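Local coordinates for flavin-nucleotide-binding protein (Azotobacter vinelandii, PDB 6RK0), which binds FAD and heme b as a flavocytochrome and probably works as a low-potential terminal oxidase associated with the iron-only nitrogenase, at residues F62-G66 and D67-W71; E121-D125 and E126-A130; K172-G176 and P177-D181. All coordinates share one frame; numbering follows the deposited sequence.

Contact 1: residues F62-G66 and D67-W71; sequences FWREG and DRVYW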
loop_
_atom_site.group_PDB
_atom_site.type_symbol
_atom_site.label_atom_id
_atom_site.label_comp_id
_atom_site.label_asym_id
_atom_site.label_seq_id
_atom_site.Cartn_x
_atom_site.Cartn_y
_atom_site.Cartn_z
ATOM N N PHE A 62 5.002 2.688 10.028
ATOM C CA PHE A 62 4.517 2.413 11.377
ATOM C C PHE A 62 5.393 1.378 12.024
ATOM O O PHE A 62 6.134 0.653 11.353
ATOM C CB PHE A 62 3.046 1.918 11.369
ATOM C CG PHE A 62 2.921 0.490 10.910
ATOM C CD1 PHE A 62 3.024 0.152 9.564
ATOM C CD2 PHE A 62 2.853 -0.536 11.831
ATOM C CE1 PHE A 62 3.027 -1.153 9.159
ATOM C CE2 PHE A 62 2.855 -1.862 11.436
ATOM C CZ PHE A 62 2.936 -2.175 10.099
ATOM N N TRP A 63 5.291 1.311 13.357
ATOM C CA TRP A 63 5.986 0.272 14.100
ATOM C C TRP A 63 5.073 -0.246 15.207
ATOM O O TRP A 63 4.185 0.466 15.670
ATOM C CB TRP A 63 7.348 0.736 14.632
ATOM C CG TRP A 63 7.336 1.779 15.685
ATOM C CD1 TRP A 63 7.589 1.574 17.027
ATOM C CD2 TRP A 63 7.134 3.209 15.536
ATOM N NE1 TRP A 63 7.536 2.773 17.687
ATOM C CE2 TRP A 63 7.288 3.790 16.812
ATOM C CE3 TRP A 63 6.884 4.056 14.447
ATOM C CZ2 TRP A 63 7.184 5.189 17.013
ATOM C CZ3 TRP A 63 6.811 5.444 14.642
ATOM C CH2 TRP A 63 6.934 5.981 15.923
ATOM N N ARG A 64 5.294 -1.484 15.626
ATOM C CA ARG A 64 4.494 -2.088 16.679
ATOM C C ARG A 64 5.312 -2.191 17.955
ATOM O O ARG A 64 6.486 -2.587 17.929
ATOM C CB ARG A 64 4.036 -3.491 16.279
ATOM C CG ARG A 64 3.096 -4.124 17.300
ATOM C CD ARG A 64 2.593 -5.498 16.919
ATOM N NE ARG A 64 3.609 -6.542 16.882
ATOM C CZ ARG A 64 3.969 -7.256 17.942
ATOM N NH1 ARG A 64 3.453 -7.017 19.149
ATOM N NH2 ARG A 64 4.828 -8.245 17.786
ATOM N N GLU A 65 4.689 -1.850 19.076
ATOM C CA GLU A 65 5.232 -2.174 20.409
ATOM C C GLU A 65 4.115 -2.870 21.181
ATOM O O GLU A 65 3.112 -2.235 21.533
ATOM C CB GLU A 65 5.702 -0.925 21.159
ATOM C CG GLU A 65 6.733 -0.125 20.419
ATOM C CD GLU A 65 7.251 1.044 21.220
ATOM O OE1 GLU A 65 7.041 1.093 22.488
ATOM O OE2 GLU A 65 7.916 1.938 20.608
ATOM N N GLY A 66 4.263 -4.177 21.392
ATOM C CA GLY A 66 3.224 -4.889 22.124
ATOM C C GLY A 66 1.884 -4.776 21.423
ATOM O O GLY A 66 1.748 -5.086 20.228
ATOM N N ASP A 67 0.878 -4.307 22.154
ATOM C CA ASP A 67 -0.486 -4.274 21.653
ATOM C C ASP A 67 -0.894 -2.943 21.014
ATOM O O ASP A 67 -2.096 -2.687 20.855
ATOM C CB ASP A 67 -1.474 -4.653 22.764
ATOM C CG ASP A 67 -1.482 -3.676 23.951
ATOM O OD1 ASP A 67 -0.816 -2.619 23.953
ATOM O OD2 ASP A 67 -2.191 -3.991 24.927
ATOM N N ARG A 68 0.072 -2.125 20.591
ATOM C CA ARG A 68 -0.237 -0.893 19.880
ATOM C C ARG A 68 0.720 -0.713 18.708
ATOM O O ARG A 68 1.878 -1.161 18.744
ATOM C CB ARG A 68 -0.139 0.361 20.760
ATOM C CG ARG A 68 -1.010 0.249 22.040
ATOM C CD ARG A 68 -1.001 1.503 22.869
ATOM N NE ARG A 68 -1.693 2.603 22.225
ATOM C CZ ARG A 68 -3.020 2.740 22.192
ATOM N NH1 ARG A 68 -3.855 1.850 22.772
ATOM N NH2 ARG A 68 -3.541 3.779 21.568
ATOM N N VAL A 69 0.238 -0.021 17.672
ATOM C CA VAL A 69 1.083 0.460 16.597
ATOM C C VAL A 69 1.196 1.963 16.689
ATOM O O VAL A 69 0.310 2.645 17.230
ATOM C CB VAL A 69 0.603 0.047 15.190
ATOM C CG1 VAL A 69 0.729 -1.445 15.005
ATOM C CG2 VAL A 69 -0.768 0.596 14.898
ATOM N N TYR A 70 2.295 2.474 16.146
ATOM C CA TYR A 70 2.693 3.862 16.258
ATOM C C TYR A 70 3.068 4.393 14.882
ATOM O O TYR A 70 3.586 3.651 14.044
ATOM C CB TYR A 70 3.965 3.996 17.152
ATOM C CG TYR A 70 3.715 3.572 18.589
ATOM C CD1 TYR A 70 3.656 2.222 18.942
ATOM C CD2 TYR A 70 3.498 4.529 19.588
ATOM C CE1 TYR A 70 3.387 1.834 20.273
ATOM C CE2 TYR A 70 3.237 4.135 20.907
ATOM C CZ TYR A 70 3.169 2.795 21.226
ATOM O OH TYR A 70 2.920 2.462 22.532
ATOM N N TRP A 71 2.862 5.698 14.678
ATOM C CA TRP A 71 3.340 6.374 13.478
ATOM C C TRP A 71 3.671 7.816 13.862
ATOM O O TRP A 71 3.293 8.294 14.945
ATOM C CB TRP A 71 2.356 6.258 12.302
ATOM C CG TRP A 71 1.003 6.873 12.514
ATOM C CD1 TRP A 71 0.540 8.054 12.009
ATOM C CD2 TRP A 71 -0.116 6.290 13.219
ATOM N NE1 TRP A 71 -0.781 8.231 12.366
ATOM C CE2 TRP A 71 -1.206 7.161 13.096
ATOM C CE3 TRP A 71 -0.299 5.096 13.926
ATOM C CZ2 TRP A 71 -2.468 6.888 13.672
ATOM C CZ3 TRP A 71 -1.534 4.837 14.527
ATOM C CH2 TRP A 71 -2.583 5.724 14.373
HETATM O O HOH W 1 2.650 -0.097 23.188
#
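Tyr70 presses its CB onto one face of the Trp63 indole, 3.4 Å from the centroid of the six-membered ring and only 17° off the ring normal, a CH-pi contact. The phenol ring then runs on beside the five-membered ring with its plane nearly parallel (22°), but slid so far along that the two rings barely overlap. CG of Trp63 sits between its backbone N and carbonyl carbon (chi1 67°), a rotation that folds the indole over the neighbouring strand. Trp63 NE1 donates to Glu65 OE2 at 3.1 Å; the oxygen lies in the indole plane and is met on its anti side, tilted out of the carboxylate plane. Glu65 also rests CB against Tyr70 CE1 (3.7 Å), and a water joins Glu65 O to Tyr70 OH.

Beneath these side chains is a beta hairpin. Trp63 and Tyr70 form a hydrogen-bonded antiparallel pair, with Tyr70 N 2.8 Å from Trp63 O; Glu65 and Arg68 form the next such pair, round a type II' turn with Gly66 at positive phi. On the other face of the sheet, Phe62 CD2 meets Val69 CG1 at 3.9 Å.

Lys132 and Asn135 of helix 126-140 bind the Glu65 carboxylate, and Phe136 stacks on Trp63. A leucine in place of Trp63 would probably leave Tyr70 CB without its aromatic platform and Glu65 OE2 short of one donor. Stacking and the NE1 bond thus hold the indole in a set orientation, its side chain about 4 Å from that of His72, the axial ligand of the heme iron.

Contact 2: residues E121-D125 and E126-A130; sequences ELISD and EAVKA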
loop_
_atom_site.group_PDB
_atom_site.type_symbol
_atom_site.label_atom_id
_atom_site.label_comp_id
_atom_site.label_asym_id
_atom_site.label_seq_id
_atom_site.Cartn_x
_atom_site.Cartn_y
_atom_site.Cartn_z
ATOM N N GLU A 121 -4.437 7.835 19.657
ATOM C CA GLU A 121 -4.050 8.727 20.734
ATOM C C GLU A 121 -2.711 9.362 20.427
ATOM O O GLU A 121 -1.801 8.680 19.952
ATOM C CB GLU A 121 -3.882 7.923 22.063
ATOM C CG GLU A 121 -5.135 7.115 22.437
ATOM C CD GLU A 121 -4.940 6.163 23.613
ATOM O OE1 GLU A 121 -3.916 6.252 24.346
ATOM O OE2 GLU A 121 -5.843 5.304 23.807
ATOM N N LEU A 122 -2.575 10.652 20.710
ATOM C CA LEU A 122 -1.282 11.314 20.537
ATOM C C LEU A 122 -0.441 11.175 21.795
ATOM O O LEU A 122 -0.953 11.191 22.910
ATOM C CB LEU A 122 -1.425 12.807 20.309
ATOM C CG LEU A 122 -2.108 13.206 19.027
ATOM C CD1 LEU A 122 -2.154 14.727 18.946
ATOM C CD2 LEU A 122 -1.478 12.582 17.761
ATOM N N ILE A 123 0.869 11.080 21.614
ATOM C CA ILE A 123 1.782 11.112 22.753
ATOM C C ILE A 123 2.114 12.573 23.043
ATOM O O ILE A 123 2.803 13.224 22.264
ATOM C CB ILE A 123 3.050 10.311 22.454
ATOM C CG1 ILE A 123 2.713 8.874 22.103
ATOM C CG2 ILE A 123 4.004 10.401 23.636
ATOM C CD1 ILE A 123 3.879 8.026 21.910
ATOM N N SER A 124 1.651 13.086 24.170
ATOM C CA SER A 124 1.957 14.469 24.544
ATOM C C SER A 124 3.202 14.598 25.404
ATOM O O SER A 124 3.781 15.686 25.485
ATOM C CB SER A 124 0.760 15.111 25.254
ATOM O OG SER A 124 0.429 14.369 26.406
ATOM N N ASP A 125 3.610 13.519 26.049
ATOM C CA ASP A 125 4.784 13.520 26.910
ATOM C C ASP A 125 6.047 13.422 26.039
ATOM O O ASP A 125 6.254 12.429 25.326
ATOM C CB ASP A 125 4.659 12.322 27.832
ATOM C CG ASP A 125 5.783 12.231 28.779
ATOM O OD1 ASP A 125 6.952 12.437 28.365
ATOM O OD2 ASP A 125 5.510 11.923 29.945
ATOM N N GLU A 126 6.867 14.486 26.039
ATOM C CA GLU A 126 7.993 14.556 25.114
ATOM C C GLU A 126 9.025 13.469 25.364
ATOM O O GLU A 126 9.689 13.009 24.421
ATOM C CB GLU A 126 8.656 15.937 25.164
ATOM C CG GLU A 126 7.736 17.111 24.883
ATOM C CD GLU A 126 7.343 17.281 23.426
ATOM O OE1 GLU A 126 7.890 16.620 22.529
ATOM O OE2 GLU A 126 6.425 18.107 23.159
ATOM N N ALA A 127 9.225 13.089 26.630
ATOM C CA ALA A 127 10.208 12.058 26.948
ATOM C C ALA A 127 9.740 10.702 26.439
ATOM O O ALA A 127 10.537 9.926 25.898
ATOM C CB ALA A 127 10.471 12.033 28.450
ATOM N N VAL A 128 8.448 10.398 26.596
ATOM C CA VAL A 128 7.911 9.160 26.044
ATOM C C VAL A 128 8.006 9.160 24.526
ATOM O O VAL A 128 8.412 8.172 23.913
ATOM C CB VAL A 128 6.466 8.954 26.505
ATOM C CG1 VAL A 128 5.874 7.701 25.860
ATOM C CG2 VAL A 128 6.438 8.811 28.039
ATOM N N LYS A 129 7.695 10.287 23.909
ATOM C CA LYS A 129 7.763 10.384 22.456
ATOM C C LYS A 129 9.174 10.069 21.962
ATOM O O LYS A 129 9.356 9.308 21.007
ATOM C CB LYS A 129 7.330 11.791 22.074
ATOM C CG LYS A 129 7.196 12.020 20.611
ATOM C CD LYS A 129 7.163 13.552 20.290
ATOM C CE LYS A 129 5.955 14.311 20.809
ATOM N NZ LYS A 129 6.192 15.761 20.447
ATOM N N ALA A 130 10.195 10.625 22.624
ATOM C CA ALA A 130 11.575 10.375 22.204
ATOM C C ALA A 130 11.941 8.902 22.354
ATOM O O ALA A 130 12.649 8.326 21.509
ATOM C CB ALA A 130 12.540 11.266 22.990
HETATM O O HOH W 2 3.423 17.652 23.669
#
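Asp125 and Val128 meet at about a right angle, CG of the aspartate 3.6 Å from CG2 of the valine. The carboxylate carbon of Asp125 lies anti to its own backbone N (chi1 -179°), which swings OD1 over the first turn of the helix. There OD1 takes a nearly straight bond from Val128 N at 3.1 Å, the donor standing well above the carboxylate plane, and a weak, bent one from Ala127 N at 2.9 Å. The backbone O of the same residue accepts from Lys129 N.

Ile123 points toward the helix: its CG2 branch packs 4.0 Å from Val128 CG1 and 3.9 Å from Lys129 CB, crossing the lysine chain obliquely. Lys129 then bends at chi3 (-66°), passing its CE 3.6 Å from Ile123 O and bringing NZ to Glu126 OE1 in a 2.8 Å salt bridge. NZ of the buried Lys129 comes to the syn side of OE1, out of the carboxylate plane, and also donates to Thr159 O and, weakly, Ile156 O. A water links Glu126 OE2 to Ser124 O, and Glu157 OE2 close to the same oxygen might raise this carboxylate's affinity for a proton.

Ile123 and Lys129 both lean on Val161 of strand 159-165, while Glu126 touches Ile156 of helix 153-157. The arrangement is a classic Asp N-cap, here starting helix 126-140 a few residues after the short strand 121-122.

Contact 3: residues K172-G176 and P177-D181; sequences KVRTG and PPLDD. With FAD (flavin-adenine dinucleotide), chain G.
Arg174 grips Pro177 O end-on with both terminal nitrogens, NH2 at 2.9 Å and NH1 at 3.1 Å. The acceptor lies almost in the guanidinium plane, whereas on the carbonyl's side both donors come from the same face: NH2 is tilted 24° from the carbonyl plane and NH1 stands well above it. A weak third bond runs from NH1 to Gly176 O at 3.0 Å. The side chain reaches this far because it is extended from CG to NE, with CG anti to the backbone N (chi1 -166°). NH1 has a further acceptor in Asn110 OD1, and Asn110 ND2 in turn binds Gly176 O. The oxygens of Gly176 and Pro177 meet the guanidinium edge-on, near its plane, which fixes its rotation.

These bonds tie the end of strand 169-174, part of the antiparallel sheet of the pyridoxamine 5'-phosphate oxidase-like domain, probably the split barrel of the FMN-binding clan, to the loop leading to strand 192-200. Two residues earlier on the same strand, Lys172 belongs to the cofactor site. Its CD lies over a face of the adenine, 3.5 Å from FAD C5A; the chain bends at chi3 (72°), and NZ donates to FAD O3' at 2.9 Å and to a heme propionate oxygen, O2A. One ammonium therefore bridges flavin and heme.

The outer side is looser. The side chain of the exposed Leu179 reaches Arg174 NH2 with CD1 at 3.8 Å, without a polar bond. Pro177 is exposed and packs on Asp206 of the second subunit, while Pro178 is buried between that same Asp206, Ala191 and Val99.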
loop_
_atom_site.group_PDB
_atom_site.type_symbol
_atom_site.label_atom_id
_atom_site.label_comp_id
_atom_site.label_asym_id
_atom_site.label_seq_id
_atom_site.Cartn_x
_atom_site.Cartn_y
_atom_site.Cartn_z
ATOM N N LYS A 172 -7.276 -10.650 6.510
ATOM C CA LYS A 172 -7.567 -11.604 5.465
ATOM C C LYS A 172 -6.241 -12.051 4.896
ATOM O O LYS A 172 -5.330 -11.232 4.709
ATOM C CB LYS A 172 -8.482 -11.045 4.334
ATOM C CG LYS A 172 -9.912 -10.799 4.783
ATOM C CD LYS A 172 -10.750 -10.111 3.733
ATOM C CE LYS A 172 -11.147 -10.959 2.503
ATOM N NZ LYS A 172 -11.951 -10.141 1.542
ATOM N N VAL A 173 -6.129 -13.352 4.614
ATOM C CA VAL A 173 -4.916 -13.944 4.061
ATOM C C VAL A 173 -5.312 -14.924 2.982
ATOM O O VAL A 173 -6.182 -15.773 3.216
ATOM C CB VAL A 173 -4.095 -14.675 5.155
ATOM C CG1 VAL A 173 -2.893 -15.386 4.539
ATOM C CG2 VAL A 173 -3.668 -13.693 6.245
ATOM N N ARG A 174 -4.642 -14.843 1.832
ATOM C CA ARG A 174 -4.755 -15.869 0.804
ATOM C C ARG A 174 -3.367 -16.358 0.457
ATOM O O ARG A 174 -2.456 -15.542 0.243
ATOM C CB ARG A 174 -5.455 -15.383 -0.465
ATOM C CG ARG A 174 -5.861 -16.556 -1.368
ATOM C CD ARG A 174 -6.069 -16.109 -2.814
ATOM N NE ARG A 174 -6.708 -17.144 -3.624
ATOM C CZ ARG A 174 -6.098 -18.218 -4.128
ATOM N NH1 ARG A 174 -4.784 -18.383 -4.050
ATOM N NH2 ARG A 174 -6.854 -19.125 -4.773
ATOM N N THR A 175 -3.225 -17.681 0.374
ATOM C CA THR A 175 -2.020 -18.347 -0.079
ATOM C C THR A 175 -2.398 -19.438 -1.086
ATOM O O THR A 175 -3.552 -19.841 -1.165
ATOM C CB THR A 175 -1.240 -19.012 1.081
ATOM O OG1 THR A 175 -2.063 -20.019 1.699
ATOM C CG2 THR A 175 -0.819 -18.010 2.161
ATOM N N GLY A 176 -1.395 -19.952 -1.787
ATOM C CA GLY A 176 -1.536 -21.178 -2.553
ATOM C C GLY A 176 -2.074 -20.999 -3.956
ATOM O O GLY A 176 -2.180 -19.888 -4.490
ATOM N N PRO A 177 -2.430 -22.131 -4.580
ATOM C CA PRO A 177 -2.761 -22.136 -6.008
ATOM C C PRO A 177 -4.115 -21.502 -6.294
ATOM O O PRO A 177 -4.934 -21.225 -5.393
ATOM C CB PRO A 177 -2.754 -23.645 -6.384
ATOM C CG PRO A 177 -2.057 -24.318 -5.292
ATOM C CD PRO A 177 -2.252 -23.503 -4.049
ATOM N N PRO A 178 -4.437 -21.344 -7.581
ATOM C CA PRO A 178 -5.781 -20.917 -7.988
ATOM C C PRO A 178 -6.827 -21.921 -7.528
ATOM O O PRO A 178 -6.558 -23.118 -7.348
ATOM C CB PRO A 178 -5.708 -20.865 -9.528
ATOM C CG PRO A 178 -4.480 -21.451 -9.875
ATOM C CD PRO A 178 -3.573 -21.557 -8.747
ATOM N N LEU A 179 -8.051 -21.400 -7.381
ATOM C CA LEU A 179 -9.235 -22.217 -7.059
ATOM C C LEU A 179 -10.314 -21.938 -8.100
ATOM O O LEU A 179 -11.065 -20.969 -8.012
ATOM C CB LEU A 179 -9.727 -21.922 -5.648
ATOM C CG LEU A 179 -8.782 -22.419 -4.532
ATOM C CD1 LEU A 179 -9.102 -21.761 -3.216
ATOM C CD2 LEU A 179 -8.865 -23.933 -4.393
ATOM N N ASP A 180 -10.373 -22.779 -9.116
ATOM C CA ASP A 180 -11.349 -22.645 -10.183
ATOM C C ASP A 180 -12.649 -23.356 -9.812
ATOM O O ASP A 180 -12.706 -24.228 -8.937
ATOM C CB ASP A 180 -10.795 -23.209 -11.483
ATOM C CG ASP A 180 -9.976 -22.172 -12.246
ATOM O OD1 ASP A 180 -10.591 -21.152 -12.663
ATOM O OD2 ASP A 180 -8.749 -22.366 -12.425
ATOM N N ASP A 181 -13.713 -22.975 -10.507
ATOM C CA ASP A 181 -14.941 -23.778 -10.462
ATOM C C ASP A 181 -14.578 -25.205 -10.859
ATOM O O ASP A 181 -13.826 -25.423 -11.811
ATOM C CB ASP A 181 -15.940 -23.247 -11.493
ATOM C CG ASP A 181 -16.417 -21.862 -11.234
ATOM O OD1 ASP A 181 -16.200 -21.276 -10.154
ATOM O OD2 ASP A 181 -17.070 -21.311 -12.175
HETATM P PA FAD G . -16.683 -6.730 3.905
HETATM O O1A FAD G . -16.528 -8.184 4.154
HETATM O O2A FAD G . -18.061 -6.203 3.668
HETATM O O5B FAD G . -15.979 -5.911 5.070
HETATM C C5B FAD G . -16.393 -6.129 6.436
HETATM C C4B FAD G . -15.191 -6.041 7.338
HETATM O O4B FAD G . -14.228 -7.039 6.941
HETATM C C3B FAD G . -14.404 -4.742 7.268
HETATM O O3B FAD G . -15.025 -3.695 7.985
HETATM C C2B FAD G . -13.037 -5.175 7.789
HETATM O O2B FAD G . -13.056 -5.171 9.195
HETATM C C1B FAD G . -12.916 -6.595 7.235
HETATM N N9A FAD G . -12.136 -6.657 5.999
HETATM C C8A FAD G . -12.570 -6.489 4.715
HETATM N N7A FAD G . -11.605 -6.536 3.833
HETATM C C5A FAD G . -10.461 -6.731 4.583
HETATM C C6A FAD G . -9.097 -6.863 4.227
HETATM N N6A FAD G . -8.629 -6.777 2.967
HETATM N N1A FAD G . -8.206 -7.034 5.232
HETATM C C2A FAD G . -8.655 -7.092 6.488
HETATM N N3A FAD G . -9.902 -6.977 6.949
HETATM C C4A FAD G . -10.772 -6.812 5.922
HETATM N N1 FAD G . -10.996 -6.886 -3.556
HETATM C C2 FAD G . -11.665 -6.687 -4.733
HETATM O O2 FAD G . -12.902 -6.688 -4.786
HETATM N N3 FAD G . -10.962 -6.445 -5.893
HETATM C C4 FAD G . -9.606 -6.385 -5.988
HETATM O O4 FAD G . -9.044 -6.100 -7.046
HETATM C C4X FAD G . -8.912 -6.654 -4.747
HETATM N N5 FAD G . -7.566 -6.654 -4.753
HETATM C C5X FAD G . -6.911 -6.828 -3.532
HETATM C C6 FAD G . -5.506 -6.761 -3.500
HETATM C C7 FAD G . -4.808 -6.897 -2.302
HETATM C C7M FAD G . -3.295 -6.843 -2.295
HETATM C C8 FAD G . -5.533 -7.093 -1.106
HETATM C C8M FAD G . -4.839 -7.160 0.213
HETATM C C9 FAD G . -6.921 -7.195 -1.149
HETATM C C9A FAD G . -7.617 -7.043 -2.333
HETATM N N10 FAD G . -9.026 -7.144 -2.403
HETATM C C10 FAD G . -9.695 -6.870 -3.583
HETATM C "C1'" FAD G . -9.849 -7.404 -1.209
HETATM C "C2'" FAD G . -10.389 -6.123 -0.597
HETATM O "O2'" FAD G . -9.388 -5.527 0.210
HETATM C "C3'" FAD G . -11.619 -6.418 0.257
HETATM O "O3'" FAD G . -11.282 -7.366 1.260
HETATM C "C4'" FAD G . -12.800 -6.937 -0.552
HETATM O "O4'" FAD G . -13.033 -6.073 -1.665
HETATM C "C5'" FAD G . -14.053 -6.976 0.283
HETATM O "O5'" FAD G . -14.292 -5.675 0.861
HETATM P P FAD G . -15.675 -5.306 1.521
HETATM O O1P FAD G . -16.826 -5.570 0.587
HETATM O O2P FAD G . -15.531 -3.906 2.100
HETATM O O3P FAD G . -15.697 -6.358 2.721
#

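How the contacts relate
Along the chain the three contacts follow in series, and all reach the same antiparallel sheet. Contacts 1 and 2 are neighbours, their centres 14 Å apart: Tyr70 CE2 packs on Ile123 CD1 at 4.1 Å, and a long, weak ion pair joins Arg68 to Glu121. Helix 126-140, which begins in contact 2, lies over the hairpin of contact 1, and strand 159-165 pairs with strands 68-74 and 121-122. Contact 3 lies apart, its centre 30 Å from that of contact 1 and 43 Å from that of contact 2, on the opposite side of the chain's centre from contact 2. FAD is bonded by residues of both subunits, consistent with cofactor sites formed at the dimer interface.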